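Local structure of VompD (Bartonella quintana, 4LGO) at residues Val123-Ser126 / Gln127-Leu131. The protein is a trimeric autotransporter adhesin of the bacterial outer membrane, probably mediating attachment to host cells, and is represented here by an N-terminal domain. Numbering follows the deposited sequence.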
loop_
_atom_site.group_PDB
_atom_site.type_symbol
_atom_site.label_atom_id
_atom_site.label_comp_id
_atom_site.label_asym_id
_atom_site.label_seq_id
_atom_site.Cartn_x
_atom_site.Cartn_y
_atom_site.Cartn_z
ATOM N N VAL A 123 22.045 -15.913 13.582
ATOM C CA VAL A 123 22.900 -15.660 14.751
ATOM C C VAL A 123 23.450 -14.241 14.736
ATOM O O VAL A 123 23.630 -13.619 13.680
ATOM C CB VAL A 123 24.057 -16.660 14.868
ATOM C CG1 VAL A 123 23.518 -18.052 15.178
ATOM C CG2 VAL A 123 24.884 -16.669 13.628
ATOM N N ASN A 124 23.744 -13.728 15.930
ATOM C CA ASN A 124 24.351 -12.435 16.029
ATOM C C ASN A 124 25.827 -12.532 16.469
ATOM O O ASN A 124 26.367 -13.620 16.756
ATOM C CB ASN A 124 23.506 -11.494 16.890
ATOM C CG ASN A 124 23.355 -11.972 18.319
ATOM O OD1 ASN A 124 24.271 -12.565 18.895
ATOM N ND2 ASN A 124 22.226 -11.669 18.914
ATOM N N VAL A 125 26.480 -11.387 16.418
ATOM C CA VAL A 125 27.870 -11.258 16.776
ATOM C C VAL A 125 28.112 -11.748 18.192
ATOM O O VAL A 125 29.131 -12.394 18.436
ATOM C CB VAL A 125 28.345 -9.811 16.613
ATOM C CG1 VAL A 125 29.719 -9.597 17.246
ATOM C CG2 VAL A 125 28.345 -9.432 15.122
ATOM N N SER A 126 27.192 -11.466 19.115
ATOM C CA SER A 126 27.387 -11.961 20.510
ATOM C C SER A 126 27.526 -13.487 20.563
ATOM O O SER A 126 28.304 -14.040 21.343
ATOM C CB SER A 126 26.268 -11.494 21.453
ATOM O OG SER A 126 25.113 -12.319 21.399
ATOM N N GLN A 127 26.791 -14.166 19.686
ATOM C CA GLN A 127 26.829 -15.599 19.630
ATOM C C GLN A 127 28.124 -16.081 18.990
ATOM O O GLN A 127 28.668 -17.085 19.432
ATOM C CB GLN A 127 25.576 -16.123 18.890
ATOM C CG GLN A 127 24.311 -15.878 19.691
ATOM C CD GLN A 127 23.065 -16.364 18.984
ATOM O OE1 GLN A 127 22.641 -15.785 17.978
ATOM N NE2 GLN A 127 22.446 -17.395 19.545
ATOM N N LEU A 128 28.598 -15.382 17.951
ATOM C CA LEU A 128 29.895 -15.683 17.317
ATOM C C LEU A 128 31.010 -15.496 18.341
ATOM O O LEU A 128 31.884 -16.349 18.462
ATOM C CB LEU A 128 30.129 -14.830 16.069
ATOM C CG LEU A 128 31.459 -15.014 15.336
ATOM C CD1 LEU A 128 31.630 -16.460 14.900
ATOM C CD2 LEU A 128 31.606 -14.063 14.162
ATOM N N ASN A 129 30.919 -14.428 19.140
ATOM C CA ASN A 129 31.869 -14.210 20.242
ATOM C C ASN A 129 31.794 -15.294 21.338
ATOM O O ASN A 129 32.844 -15.691 21.876
ATOM C CB ASN A 129 31.709 -12.810 20.866
ATOM C CG ASN A 129 32.125 -11.698 19.917
ATOM O OD1 ASN A 129 32.858 -11.926 18.950
ATOM N ND2 ASN A 129 31.684 -10.481 20.205
ATOM N N GLU A 130 30.591 -15.777 21.663
ATOM C CA GLU A 130 30.461 -16.914 22.597
ATOM C C GLU A 130 31.222 -18.127 22.085
ATOM O O GLU A 130 31.903 -18.778 22.837
ATOM C CB GLU A 130 29.010 -17.367 22.783
ATOM C CG GLU A 130 28.131 -16.560 23.697
ATOM C CD GLU A 130 26.791 -17.282 23.914
ATOM O OE1 GLU A 130 26.738 -18.167 24.800
ATOM O OE2 GLU A 130 25.811 -16.998 23.184
ATOM N N LEU A 131 31.065 -18.443 20.799
ATOM C CA LEU A 131 31.801 -19.552 20.180
ATOM C C LEU A 131 33.319 -19.358 20.249
ATOM O O LEU A 131 34.073 -20.273 20.626
ATOM C CB LEU A 131 31.356 -19.711 18.726
ATOM C CG LEU A 131 31.989 -20.879 17.967
ATOM C CD1 LEU A 131 31.712 -22.194 18.665
ATOM C CD2 LEU A 131 31.434 -20.952 16.553
HETATM O O HOH W 1 24.943 -14.331 23.651
#
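Gln127 and Asn124 grip each other twice, side chain to backbone in both directions. Gln127 N donates to Asn124 OD1 over 3.1 Å, nearly in line with the side-chain C=O (167° at the oxygen), while Asn124 N returns a 3.1 Å bond to Gln127 OE1, lying in the amide plane on a lone pair. In the glutamine, CG lies anti to the carbonyl carbon (chi1 -68°) and the chain runs on extended, bringing OE1 back to the helix start, where Gln127 OE1 also lies 3.2 Å from Val123 CA. The two amide planes stand 60° apart, and each amide nitrogen is anchored outside the helix, Gln127 NE2 on Gly116 O and Asn124 ND2 on Val113 O and Asn115 OD1. Asn124 OD1 takes a second bond, from Ser126 OG at 2.7 Å, the donor tilted out of the carbonyl plane. Leu128 N reaches Asn124 O, opening the helical pattern, and the leucine packs on Leu128 of a neighbouring subunit. Asn129 N follows with a 2.8 Å bond to Val125 O; its amide runs alongside the valine, Asn129 ND2 lying 3.7 Å from Val125 CG1. Glu130 N bonds Ser126 O, and one water donates to both Glu130 OE2 and Ser126 OG. Reciprocal bonds between the N-cap Asn124 and Gln127 define a capping box, here starting the helix of the coiled stalk, where three subunits pack together.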